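Local atomic coordinates of thioredoxin family protein (PDB entry 1Z6N), a protein that is of unknown function but belongs to the thioredoxin family and binds magnesium. Residues Val114-Glu119 and Gly156-Ile161; Ile71-Leu76 and Leu88-Lys93; Ala5-Ile10 and Asp98-Arg103. All coordinates share one frame; numbering follows the deposited sequence.

Interaction 1 (Val114-Glu119 and Gly156-Ile161)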
ATOM      1  N   VAL A 114       3.138  -4.205   2.638  1.00  8.06           N
ATOM      2  CA  VAL A 114       3.763  -3.050   2.039  1.00  7.93           C
ATOM      3  C   VAL A 114       5.060  -2.749   2.785  1.00  8.26           C
ATOM      4  O   VAL A 114       5.036  -2.385   3.961  1.00  8.65           O
ATOM      5  CB  VAL A 114       2.837  -1.813   2.085  1.00  8.90           C
ATOM      6  CG1 VAL A 114       3.510  -0.620   1.444  1.00  9.28           C
ATOM      7  CG2 VAL A 114       1.496  -2.100   1.368  1.00  8.27           C
ATOM      8  N   LEU A 115       6.179  -2.897   2.086  1.00  7.86           N
ATOM      9  CA  LEU A 115       7.484  -2.578   2.664  1.00  7.72           C
ATOM     10  C   LEU A 115       7.901  -1.193   2.197  1.00  7.63           C
ATOM     11  O   LEU A 115       7.955  -0.933   0.994  1.00  7.94           O
ATOM     12  CB  LEU A 115       8.510  -3.634   2.240  1.00  7.85           C
ATOM     13  CG  LEU A 115       8.141  -5.089   2.579  1.00  8.90           C
ATOM     14  CD1 LEU A 115       9.282  -5.992   2.108  1.00  9.69           C
ATOM     15  CD2 LEU A 115       7.902  -5.276   4.076  1.00 10.37           C
ATOM     16  N   VAL A 116       8.168  -0.298   3.147  1.00  7.83           N
ATOM     17  CA  VAL A 116       8.543   1.074   2.835  1.00  8.76           C
ATOM     18  C   VAL A 116      10.056   1.152   2.809  1.00  9.21           C
ATOM     19  O   VAL A 116      10.714   0.891   3.829  1.00  9.32           O
ATOM     20  CB  VAL A 116       7.971   2.065   3.876  1.00  9.08           C
ATOM     21  CG1 VAL A 116       8.347   3.497   3.518  1.00 10.89           C
ATOM     22  CG2 VAL A 116       6.457   1.895   3.972  1.00 11.01           C
ATOM     23  N   LEU A 117      10.600   1.479   1.643  1.00  8.81           N
ATOM     24  CA  LEU A 117      12.046   1.494   1.423  1.00  9.67           C
ATOM     25  C   LEU A 117      12.496   2.903   1.053  1.00  9.95           C
ATOM     26  O   LEU A 117      11.749   3.648   0.409  1.00  9.70           O
ATOM     27  CB  LEU A 117      12.433   0.526   0.305  1.00  9.91           C
ATOM     28  CG  LEU A 117      12.035  -0.945   0.428  1.00 12.41           C
ATOM     29  CD1 LEU A 117      12.042  -1.601  -0.938  1.00 14.55           C
ATOM     30  CD2 LEU A 117      13.013  -1.678   1.306  1.00 15.17           C
ATOM     31  N   ASP A 118      13.707   3.272   1.458  1.00 10.48           N
ATOM     32  CA  ASP A 118      14.263   4.552   1.039  1.00 11.63           C
ATOM     33  C   ASP A 118      14.973   4.426  -0.317  1.00 13.02           C
ATOM     34  O   ASP A 118      14.903   3.372  -0.960  1.00 13.12           O
ATOM     35  CB  ASP A 118      15.156   5.154   2.136  1.00 11.13           C
ATOM     36  CG  ASP A 118      16.483   4.422   2.313  1.00 11.38           C
ATOM     37  OD1 ASP A 118      16.815   3.532   1.505  1.00 11.37           O
ATOM     38  OD2 ASP A 118      17.202   4.771   3.279  1.00 12.76           O
ATOM     39  N   GLU A 119      15.638   5.488  -0.768  1.00 15.11           N
ATOM     40  CA  GLU A 119      16.273   5.443  -2.080  1.00 17.98           C
ATOM     41  C   GLU A 119      17.441   4.442  -2.164  1.00 17.93           C
ATOM     42  O   GLU A 119      17.763   3.972  -3.252  1.00 19.43           O
ATOM     43  CB  GLU A 119      16.682   6.837  -2.570  1.00 17.75           C
ATOM     44  CG  GLU A 119      16.623   6.946  -4.102  1.00 20.15           C
ATOM     45  CD  GLU A 119      17.005   8.320  -4.637  1.00 20.55           C
ATOM     46  OE1 GLU A 119      17.325   9.223  -3.834  1.00 24.06           O
ATOM     47  OE2 GLU A 119      16.981   8.491  -5.877  1.00 25.25           O
ATOM     48  N   GLY A 156      -1.777   7.783   5.581  1.00  7.38           N
ATOM     49  CA  GLY A 156      -1.215   8.318   6.837  1.00  7.40           C
ATOM     50  C   GLY A 156      -0.248   7.351   7.497  1.00  7.68           C
ATOM     51  O   GLY A 156       0.814   7.761   7.973  1.00  7.90           O
ATOM     52  N   ASP A 157      -0.602   6.065   7.520  1.00  7.11           N
ATOM     53  CA  ASP A 157       0.276   5.070   8.140  1.00  6.93           C
ATOM     54  C   ASP A 157       1.624   5.008   7.413  1.00  6.85           C
ATOM     55  O   ASP A 157       2.688   4.940   8.044  1.00  6.85           O
ATOM     56  CB  ASP A 157      -0.346   3.671   8.130  1.00  7.26           C
ATOM     57  CG  ASP A 157      -1.464   3.487   9.152  1.00  7.78           C
ATOM     58  OD1 ASP A 157      -1.905   4.472   9.811  1.00  8.42           O
ATOM     59  OD2 ASP A 157      -1.899   2.317   9.274  1.00  8.09           O
ATOM     60  N   VAL A 158       1.587   4.986   6.079  1.00  7.31           N
ATOM     61  CA  VAL A 158       2.830   4.914   5.300  1.00  8.45           C
ATOM     62  C   VAL A 158       3.638   6.201   5.472  1.00  9.01           C
ATOM     63  O   VAL A 158       4.862   6.149   5.631  1.00  8.97           O
ATOM     64  CB  VAL A 158       2.543   4.610   3.816  1.00  8.84           C
ATOM     65  CG1 VAL A 158       3.772   4.864   2.954  1.00  8.87           C
ATOM     66  CG2 VAL A 158       2.076   3.158   3.688  1.00  9.14           C
ATOM     67  N   LEU A 159       2.961   7.350   5.474  1.00  9.20           N
ATOM     68  CA  LEU A 159       3.669   8.612   5.696  1.00  9.74           C
ATOM     69  C   LEU A 159       4.348   8.645   7.060  1.00 10.23           C
ATOM     70  O   LEU A 159       5.458   9.172   7.174  1.00 11.34           O
ATOM     71  CB  LEU A 159       2.759   9.840   5.525  1.00 10.28           C
ATOM     72  CG  LEU A 159       2.279  10.110   4.093  1.00 11.63           C
ATOM     73  CD1 LEU A 159       1.583  11.455   3.978  1.00 11.94           C
ATOM     74  CD2 LEU A 159       3.394   9.980   3.036  1.00 15.92           C
ATOM     75  N   ALA A 160       3.706   8.084   8.088  1.00 10.26           N
ATOM     76  CA  ALA A 160       4.314   8.052   9.434  1.00 10.52           C
ATOM     77  C   ALA A 160       5.640   7.298   9.428  1.00 10.74           C
ATOM     78  O   ALA A 160       6.594   7.690  10.107  1.00 10.50           O
ATOM     79  CB  ALA A 160       3.366   7.443  10.469  1.00 10.02           C
ATOM     80  N   ILE A 161       5.703   6.210   8.664  1.00 10.91           N
ATOM     81  CA  ILE A 161       6.959   5.471   8.529  1.00 12.19           C
ATOM     82  C   ILE A 161       8.038   6.351   7.910  1.00 13.28           C
ATOM     83  O   ILE A 161       9.148   6.445   8.456  1.00 13.85           O
ATOM     84  CB  ILE A 161       6.781   4.179   7.705  1.00 12.03           C
ATOM     85  CG1 ILE A 161       5.941   3.175   8.488  1.00 13.21           C
ATOM     86  CG2 ILE A 161       8.149   3.581   7.321  1.00 12.00           C
ATOM     87  CD1 ILE A 161       5.283   2.122   7.610  1.00 12.12           C
TER

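Interaction 2 (Ile71-Leu76 and Leu88-Lys93)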
ATOM      1  N   ILE A  71      -8.652  -2.038  -1.573  1.00  7.02           N
ATOM      2  CA  ILE A  71      -8.840  -0.845  -0.737  1.00  7.62           C
ATOM      3  C   ILE A  71      -7.532  -0.105  -0.544  1.00  7.66           C
ATOM      4  O   ILE A  71      -7.397   1.048  -0.929  1.00  7.46           O
ATOM      5  CB  ILE A  71      -9.433  -1.227   0.622  1.00  7.27           C
ATOM      6  CG1 ILE A  71     -10.859  -1.771   0.432  1.00  7.67           C
ATOM      7  CG2 ILE A  71      -9.443  -0.024   1.577  1.00  7.16           C
ATOM      8  CD1 ILE A  71     -11.401  -2.574   1.619  1.00  9.47           C
ATOM      9  N   ASN A  72      -6.550  -0.757   0.085  1.00  7.32           N
ATOM     10  CA  ASN A  72      -5.397   0.009   0.515  1.00  7.54           C
ATOM     11  C   ASN A  72      -4.461   0.371  -0.613  1.00  7.30           C
ATOM     12  O   ASN A  72      -3.793   1.398  -0.552  1.00  7.73           O
ATOM     13  CB  ASN A  72      -4.671  -0.708   1.642  1.00  7.58           C
ATOM     14  CG  ASN A  72      -5.554  -0.894   2.846  1.00  7.02           C
ATOM     15  OD1 ASN A  72      -5.988   0.078   3.464  1.00  7.98           O
ATOM     16  ND2 ASN A  72      -5.861  -2.152   3.162  1.00  7.75           N
ATOM     17  N   LEU A  73      -4.408  -0.464  -1.650  1.00  7.17           N
ATOM     18  CA  LEU A  73      -3.554  -0.122  -2.773  1.00  7.10           C
ATOM     19  C   LEU A  73      -4.174   0.965  -3.653  1.00  7.29           C
ATOM     20  O   LEU A  73      -3.433   1.776  -4.208  1.00  7.90           O
ATOM     21  CB  LEU A  73      -3.148  -1.360  -3.574  1.00  6.88           C
ATOM     22  CG  LEU A  73      -2.376  -2.388  -2.737  1.00  7.84           C
ATOM     23  CD1 LEU A  73      -1.967  -3.579  -3.630  1.00  8.56           C
ATOM     24  CD2 LEU A  73      -1.152  -1.765  -2.064  1.00  8.51           C
ATOM     25  N   ALA A  74      -5.508   1.020  -3.735  1.00  7.25           N
ATOM     26  CA  ALA A  74      -6.132   2.185  -4.392  1.00  7.19           C
ATOM     27  C   ALA A  74      -5.694   3.479  -3.685  1.00  8.06           C
ATOM     28  O   ALA A  74      -5.393   4.489  -4.331  1.00  8.61           O
ATOM     29  CB  ALA A  74      -7.654   2.060  -4.413  1.00  7.78           C
ATOM     30  N   ALA A  75      -5.654   3.437  -2.355  1.00  7.48           N
ATOM     31  CA  ALA A  75      -5.261   4.627  -1.572  1.00  7.12           C
ATOM     32  C   ALA A  75      -3.789   4.976  -1.787  1.00  7.35           C
ATOM     33  O   ALA A  75      -3.447   6.147  -2.003  1.00  7.80           O
ATOM     34  CB  ALA A  75      -5.567   4.424  -0.085  1.00  7.31           C
ATOM     35  N   LEU A  76      -2.919   3.971  -1.716  1.00  7.52           N
ATOM     36  CA  LEU A  76      -1.487   4.210  -1.870  1.00  7.79           C
ATOM     37  C   LEU A  76      -1.138   4.639  -3.302  1.00  7.80           C
ATOM     38  O   LEU A  76      -0.254   5.468  -3.500  1.00  7.87           O
ATOM     39  CB  LEU A  76      -0.654   3.008  -1.396  1.00  8.16           C
ATOM     40  CG  LEU A  76      -0.756   2.730   0.116  1.00  8.97           C
ATOM     41  CD1 LEU A  76       0.058   1.497   0.469  1.00  8.83           C
ATOM     42  CD2 LEU A  76      -0.298   3.940   0.956  1.00  9.30           C
ATOM     43  N   LEU A  88       5.188   2.673  -6.169  1.00  9.89           N
ATOM     44  CA  LEU A  88       4.789   1.297  -5.815  1.00 10.55           C
ATOM     45  C   LEU A  88       5.207   0.333  -6.900  1.00  9.90           C
ATOM     46  O   LEU A  88       5.071   0.644  -8.083  1.00  9.88           O
ATOM     47  CB  LEU A  88       3.254   1.150  -5.718  1.00 11.72           C
ATOM     48  CG  LEU A  88       2.439   1.628  -4.528  1.00 14.58           C
ATOM     49  CD1 LEU A  88       2.515   3.143  -4.416  1.00 14.57           C
ATOM     50  CD2 LEU A  88       0.991   1.186  -4.684  1.00 13.11           C
ATOM     51  N   ALA A  89       5.660  -0.854  -6.484  1.00  8.24           N
ATOM     52  CA  ALA A  89       5.782  -1.987  -7.413  1.00  7.89           C
ATOM     53  C   ALA A  89       5.226  -3.184  -6.681  1.00  8.26           C
ATOM     54  O   ALA A  89       5.480  -3.355  -5.478  1.00  8.11           O
ATOM     55  CB  ALA A  89       7.218  -2.228  -7.785  1.00  9.59           C
ATOM     56  N   ILE A  90       4.484  -4.029  -7.394  1.00  6.92           N
ATOM     57  CA  ILE A  90       3.697  -5.086  -6.730  1.00  7.45           C
ATOM     58  C   ILE A  90       4.085  -6.478  -7.229  1.00  8.02           C
ATOM     59  O   ILE A  90       4.073  -6.746  -8.434  1.00  7.85           O
ATOM     60  CB  ILE A  90       2.193  -4.854  -6.995  1.00  7.88           C
ATOM     61  CG1 ILE A  90       1.792  -3.466  -6.459  1.00  8.91           C
ATOM     62  CG2 ILE A  90       1.332  -5.894  -6.304  1.00  8.27           C
ATOM     63  CD1 ILE A  90       0.568  -2.837  -7.180  1.00 10.92           C
ATOM     64  N   ILE A  91       4.474  -7.327  -6.277  1.00  7.56           N
ATOM     65  CA  ILE A  91       4.756  -8.753  -6.520  1.00  7.80           C
ATOM     66  C   ILE A  91       3.639  -9.591  -5.918  1.00  8.08           C
ATOM     67  O   ILE A  91       2.765  -9.068  -5.208  1.00  7.84           O
ATOM     68  CB  ILE A  91       6.101  -9.188  -5.912  1.00  7.75           C
ATOM     69  CG1 ILE A  91       6.094  -9.001  -4.382  1.00  8.45           C
ATOM     70  CG2 ILE A  91       7.245  -8.440  -6.582  1.00  8.83           C
ATOM     71  CD1 ILE A  91       7.348  -9.582  -3.670  1.00  8.26           C
ATOM     72  N   SER A  92       3.634 -10.882  -6.255  1.00  7.53           N
ATOM     73  CA  SER A  92       2.530 -11.755  -5.828  1.00  7.79           C
ATOM     74  C   SER A  92       2.641 -12.169  -4.362  1.00  7.50           C
ATOM     75  O   SER A  92       3.712 -12.100  -3.745  1.00  8.58           O
ATOM     76  CB  SER A  92       2.499 -13.013  -6.671  1.00  8.17           C
ATOM     77  OG  SER A  92       3.612 -13.825  -6.321  1.00  8.49           O
ATOM     78  N   LYS A  93       1.537 -12.655  -3.791  1.00  6.59           N
ATOM     79  CA  LYS A  93       1.573 -13.249  -2.469  1.00  7.60           C
ATOM     80  C   LYS A  93       2.539 -14.425  -2.432  1.00  7.07           C
ATOM     81  O   LYS A  93       3.328 -14.565  -1.483  1.00  8.08           O
ATOM     82  CB  LYS A  93       0.161 -13.706  -2.101  1.00  8.15           C
ATOM     83  CG  LYS A  93       0.088 -14.351  -0.726  1.00  9.31           C
ATOM     84  CD  LYS A  93      -1.357 -14.702  -0.362  1.00 11.48           C
ATOM     85  CE  LYS A  93      -1.384 -15.686   0.829  1.00 16.09           C
ATOM     86  NZ  LYS A  93      -2.751 -16.193   1.121  1.00 18.91           N
TER

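Interaction 3 (Ala5-Ile10 and Asp98-Arg103)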
ATOM      1  N   ALA A   5      15.920  -4.553  -4.252  1.00  8.66           N
ATOM      2  CA  ALA A   5      16.029  -3.900  -5.570  1.00  8.30           C
ATOM      3  C   ALA A   5      15.589  -4.845  -6.678  1.00  8.49           C
ATOM      4  O   ALA A   5      14.843  -4.446  -7.566  1.00  9.13           O
ATOM      5  CB  ALA A   5      17.453  -3.394  -5.805  1.00  8.67           C
ATOM      6  N   GLU A   6      16.021  -6.103  -6.593  1.00  8.62           N
ATOM      7  CA  GLU A   6      15.644  -7.117  -7.581  1.00  9.62           C
ATOM      8  C   GLU A   6      14.137  -7.389  -7.573  1.00  8.50           C
ATOM      9  O   GLU A   6      13.497  -7.489  -8.632  1.00  8.63           O
ATOM     10  CB  GLU A   6      16.434  -8.416  -7.357  1.00  9.31           C
ATOM     11  CG  GLU A   6      17.896  -8.262  -7.751  1.00 11.82           C
ATOM     12  CD  GLU A   6      18.765  -9.448  -7.397  1.00 12.52           C
ATOM     13  OE1 GLU A   6      18.463 -10.189  -6.433  1.00 12.64           O
ATOM     14  OE2 GLU A   6      19.796  -9.629  -8.089  1.00 18.71           O
ATOM     15  N   LEU A   7      13.561  -7.495  -6.377  1.00  8.24           N
ATOM     16  CA  LEU A   7      12.121  -7.712  -6.257  1.00  7.95           C
ATOM     17  C   LEU A   7      11.337  -6.504  -6.726  1.00  8.58           C
ATOM     18  O   LEU A   7      10.352  -6.634  -7.460  1.00  8.28           O
ATOM     19  CB  LEU A   7      11.740  -8.007  -4.803  1.00  7.88           C
ATOM     20  CG  LEU A   7      12.301  -9.335  -4.277  1.00  8.32           C
ATOM     21  CD1 LEU A   7      12.088  -9.449  -2.774  1.00 11.15           C
ATOM     22  CD2 LEU A   7      11.624 -10.519  -5.007  1.00  8.58           C
ATOM     23  N   PHE A   8      11.770  -5.311  -6.323  1.00  7.98           N
ATOM     24  CA  PHE A   8      11.095  -4.095  -6.811  1.00  8.16           C
ATOM     25  C   PHE A   8      11.101  -3.992  -8.344  1.00  8.58           C
ATOM     26  O   PHE A   8      10.092  -3.627  -8.985  1.00  8.94           O
ATOM     27  CB  PHE A   8      11.721  -2.843  -6.172  1.00  8.91           C
ATOM     28  CG  PHE A   8      10.911  -1.594  -6.385  1.00  7.76           C
ATOM     29  CD1 PHE A   8       9.891  -1.252  -5.499  1.00  9.50           C
ATOM     30  CD2 PHE A   8      11.159  -0.766  -7.475  1.00  9.46           C
ATOM     31  CE1 PHE A   8       9.116  -0.116  -5.697  1.00 10.50           C
ATOM     32  CE2 PHE A   8      10.392   0.384  -7.664  1.00  9.64           C
ATOM     33  CZ  PHE A   8       9.366   0.700  -6.777  1.00  9.56           C
ATOM     34  N   ASP A   9      12.235  -4.365  -8.927  1.00  8.08           N
ATOM     35  CA  ASP A   9      12.414  -4.292 -10.378  1.00  9.22           C
ATOM     36  C   ASP A   9      11.437  -5.212 -11.130  1.00  9.04           C
ATOM     37  O   ASP A   9      11.018  -4.883 -12.250  1.00 10.16           O
ATOM     38  CB  ASP A   9      13.852  -4.628 -10.729  1.00 10.46           C
ATOM     39  CG  ASP A   9      14.132  -4.469 -12.189  1.00 17.39           C
ATOM     40  OD1 ASP A   9      14.108  -3.310 -12.671  1.00 22.64           O
ATOM     41  OD2 ASP A   9      14.366  -5.506 -12.859  1.00 24.20           O
ATOM     42  N   ILE A  10      11.067  -6.355 -10.542  1.00  7.47           N
ATOM     43  CA  ILE A  10      10.137  -7.265 -11.228  1.00  7.50           C
ATOM     44  C   ILE A  10       8.669  -7.070 -10.815  1.00  7.46           C
ATOM     45  O   ILE A  10       7.757  -7.644 -11.419  1.00  8.03           O
ATOM     46  CB  ILE A  10      10.530  -8.767 -11.110  1.00  7.53           C
ATOM     47  CG1 ILE A  10      10.502  -9.237  -9.644  1.00  6.96           C
ATOM     48  CG2 ILE A  10      11.880  -9.025 -11.805  1.00  6.70           C
ATOM     49  CD1 ILE A  10      10.318 -10.738  -9.509  1.00  8.31           C
ATOM     50  N   ASP A  98       7.645 -17.087  -0.746  1.00  8.52           N
ATOM     51  CA  ASP A  98       8.894 -17.758  -1.091  1.00 10.36           C
ATOM     52  C   ASP A  98      10.123 -16.970  -0.672  1.00 10.80           C
ATOM     53  O   ASP A  98      11.111 -17.583  -0.232  1.00 12.15           O
ATOM     54  CB  ASP A  98       8.940 -18.053  -2.593  1.00 10.15           C
ATOM     55  CG  ASP A  98      10.201 -18.793  -3.000  1.00 13.55           C
ATOM     56  OD1 ASP A  98      10.331 -19.960  -2.606  1.00 17.14           O
ATOM     57  OD2 ASP A  98      11.022 -18.190  -3.721  1.00 18.79           O
ATOM     58  N   ASP A  99      10.081 -15.640  -0.774  1.00 11.28           N
ATOM     59  CA  ASP A  99      11.313 -14.860  -0.629  1.00 11.60           C
ATOM     60  C   ASP A  99      11.309 -13.758   0.416  1.00 11.82           C
ATOM     61  O   ASP A  99      12.355 -13.129   0.627  1.00 13.05           O
ATOM     62  CB  ASP A  99      11.756 -14.279  -1.961  1.00 13.73           C
ATOM     63  CG  ASP A  99      13.223 -14.537  -2.249  1.00 15.25           C
ATOM     64  OD1 ASP A  99      13.941 -15.177  -1.425  1.00 17.72           O
ATOM     65  OD2 ASP A  99      13.637 -14.117  -3.338  1.00 17.43           O
ATOM     66  N   LEU A 100      10.174 -13.519   1.072  1.00  9.61           N
ATOM     67  CA  LEU A 100      10.122 -12.477   2.099  1.00  9.48           C
ATOM     68  C   LEU A 100       9.776 -12.992   3.491  1.00  9.33           C
ATOM     69  O   LEU A 100      10.143 -12.365   4.486  1.00  8.54           O
ATOM     70  CB  LEU A 100       9.120 -11.380   1.718  1.00  9.56           C
ATOM     71  CG  LEU A 100       9.520 -10.487   0.548  1.00 10.38           C
ATOM     72  CD1 LEU A 100       8.381  -9.546   0.202  1.00 11.93           C
ATOM     73  CD2 LEU A 100      10.821  -9.716   0.887  1.00 12.87           C
ATOM     74  N   ARG A 101       9.045 -14.103   3.571  1.00  8.97           N
ATOM     75  CA  ARG A 101       8.475 -14.508   4.863  1.00 11.27           C
ATOM     76  C   ARG A 101       9.544 -14.690   5.941  1.00 11.73           C
ATOM     77  O   ARG A 101       9.446 -14.117   7.027  1.00 12.55           O
ATOM     78  CB  ARG A 101       7.592 -15.753   4.704  1.00 11.61           C
ATOM     79  CG  ARG A 101       6.580 -15.920   5.839  1.00 15.50           C
ATOM     80  CD  ARG A 101       6.034 -17.336   5.874  1.00 18.78           C
ATOM     81  NE  ARG A 101       7.072 -18.273   6.280  1.00 23.49           N
ATOM     82  CZ  ARG A 101       7.000 -19.592   6.161  1.00 28.34           C
ATOM     83  NH1 ARG A 101       5.928 -20.156   5.602  1.00 29.40           N
ATOM     84  NH2 ARG A 101       8.015 -20.343   6.592  1.00 29.30           N
ATOM     85  N   GLN A 102      10.578 -15.455   5.629  1.00 11.92           N
ATOM     86  CA  GLN A 102      11.612 -15.748   6.630  1.00 12.35           C
ATOM     87  C   GLN A 102      12.483 -14.525   6.893  1.00 11.92           C
ATOM     88  O   GLN A 102      12.851 -14.246   8.031  1.00 10.90           O
ATOM     89  CB  GLN A 102      12.437 -16.960   6.220  1.00 14.05           C
ATOM     90  CG  GLN A 102      11.661 -18.287   6.294  1.00 16.03           C
ATOM     91  CD  GLN A 102      11.630 -18.896   7.696  1.00 18.21           C
ATOM     92  OE1 GLN A 102      12.053 -20.034   7.896  1.00 21.25           O
ATOM     93  NE2 GLN A 102      11.115 -18.142   8.668  1.00 18.65           N
ATOM     94  N   ARG A 103      12.790 -13.792   5.831  1.00 10.63           N
ATOM     95  CA  ARG A 103      13.546 -12.558   5.918  1.00 10.77           C
ATOM     96  C   ARG A 103      12.902 -11.545   6.904  1.00  9.88           C
ATOM     97  O   ARG A 103      13.587 -10.853   7.667  1.00  9.67           O
ATOM     98  CB  ARG A 103      13.614 -11.972   4.514  1.00 12.61           C
ATOM     99  CG  ARG A 103      14.454 -10.773   4.428  1.00 13.44           C
ATOM    100  CD  ARG A 103      14.379 -10.216   3.023  1.00 13.27           C
ATOM    101  NE  ARG A 103      15.481  -9.285   2.886  1.00 14.30           N
ATOM    102  CZ  ARG A 103      16.098  -8.986   1.747  1.00 15.23           C
ATOM    103  NH1 ARG A 103      15.721  -9.546   0.591  1.00 14.09           N
ATOM    104  NH2 ARG A 103      17.097  -8.112   1.781  1.00 13.08           N
TER

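Interaction 1 (Val114-Glu119 and Gly156-Ile161)
Val116, on strand 113-117, presents both of its methyl groups to Val158 and Ile161, which lie one helical turn apart on helix 151-164. CG1 of Val116 is trans to the backbone N (chi1 -179°), which leaves CG2 beside that N, and the fork opens toward the helix. Both the stem and one prong of the fork meet the same methyl: Ile161 CG2 is 3.8 Å from Val116 CB, and Ile161 CG2 is also 3.8 Å from Val116 CG1. The other prong reaches the far end of the isoleucine, with Val116 CG2 3.8 Å from Ile161 CD1. Val116 and Ile161 cross obliquely, and the isoleucine uses both its branches. Its chi1 of -69° swings CG1 beside the helix backbone N and holds CG2 on the carbonyl side, so the branches spread over the valine. Val158 adds a lighter touch through one methyl, its CG1 lying 4.1 Å from Val116 CG2; that strand methyl is thus shared between the two helix residues. Leu58 of strand 56-61 touches both Val116 and Val158 and continues the apolar layer onto the neighbouring strand. Leu115 and Leu117 alternate to the other side of the strand, whereas Leu159 turns off the helix toward Leu45 and Leu49 of helix 43-50. Beyond the touching residues, Asp157 OD2 accepts a hydrogen bond from Gln132 N, and Asp118 OD1 accepts one from Asn122 N in the turn to strand 123-128. This is the C-terminal helix of a thioredoxin-like fold resting on a central strand. Only aliphatic carbons meet across the contact, so it rests on van der Waals packing and exclusion of water, with Val116 and Val158 buried and Ile161 partly exposed.

Interaction 2 (Ile71-Leu76 and Leu88-Lys93)
Leu88 of strand 86-91 reaches across to Leu76 and Leu73 on helix 67-82. Its CD1 lies 3.7 Å from Leu76 O, a methyl against a helix carbonyl, while its CD2 is 4.1 Å from Leu76 CB. The same CD2 stands 4.5 Å from Leu73 CD2, at the limit of contact. A Leu88 chi2 of 65° turns CD1 aside, toward the Leu76 carbonyl, and leaves CD2 extended, anti to CA; in Leu73 and Leu76 CD1 is extended. Two residues along the strand, Ile90 CD1 meets Leu73 CD1 at 4.4 Å, so Leu73 divides its two methyls between Leu88 and Ile90. In the next shell, Phe14 and Phe17 of helix 14-19 touch both Leu73 and Ile90, and Val60 of strand 56-61 does likewise; Leu58 backs Leu88. Leu73 also touches the Cys66 and Cys69 pair at the start of its helix, a CxxC pattern consistent with the thioredoxin family. The side chain of Ile90 is about 7 Å from that of Asp13, a magnesium-binding residue whose ion is not bound to this chain in the model. Helix and strand segments run nearly antiparallel (154°), axes 10.9 Å apart, as expected within the beta-alpha-beta unit 56-61, 67-82, 86-91. Ile71, Asn72 and Ala75 lean on helix 151-164, Leu76 meets both Leu88 and Val158, and strand 86-91 edges the sheet beside strand 56-61.

Interaction 3 (Ala5-Ile10 and Asp98-Arg103)
Leu7 of the N-terminal helix 4-10 meets Leu100, just past helix 93-99, on the face of the thioredoxin-like sheet opposite to helices 67-82 and 151-164. Leu7 points toward Leu100, whose own CB does not point back; the branched end of Leu100 comes in instead, and the two side chains slide past each other in opposite directions, with Leu7 CD1 3.9 Å from Leu100 CD2. They share one conformation, CG beside the backbone N and the rest extended; in Leu7 (chi1 -66°, chi2 170°) this carries the methyls clear of the helix. Under the pair lies the sheet, where Leu59 touches Leu7 and Ile91 touches Leu100; Arg95 lies against Leu7 as well. Arg103 makes a cation-pi contact with Tyr4 at the start of helix 4-10. The carboxylate of partly exposed Asp99 lies beside the second methyl of Leu7. It is also tied to the residues ahead of helix 4-10: OD2 of Asp99, 4.4 Å from Leu7 CD2, accepts a hydrogen bond from Ala2 N.

How the interactions relate
Starting from the N terminus, interaction 3 opens with helix 4-10 and closes only at residues 98-103, spanning a loop that holds strands 56-61 and 86-91. Interaction 2 opens and closes inside that loop, within its beta-alpha-beta unit. Interaction 1 follows in series, from strand 113-117 to the C-terminal helix 151-164; no two contacts cross. Interactions 1 and 2 share one face of the sheet and join through Leu76, which packs on Val114 and Val158. Interaction 3 lies on the other face, reaching interaction 2 at Ala89 and Ile91 and interaction 1 through Leu100 and Leu115. Interaction 1 joins the C-terminal helix to the sheet; interaction 3 joins the N-terminal helix to the end of helix 93-99.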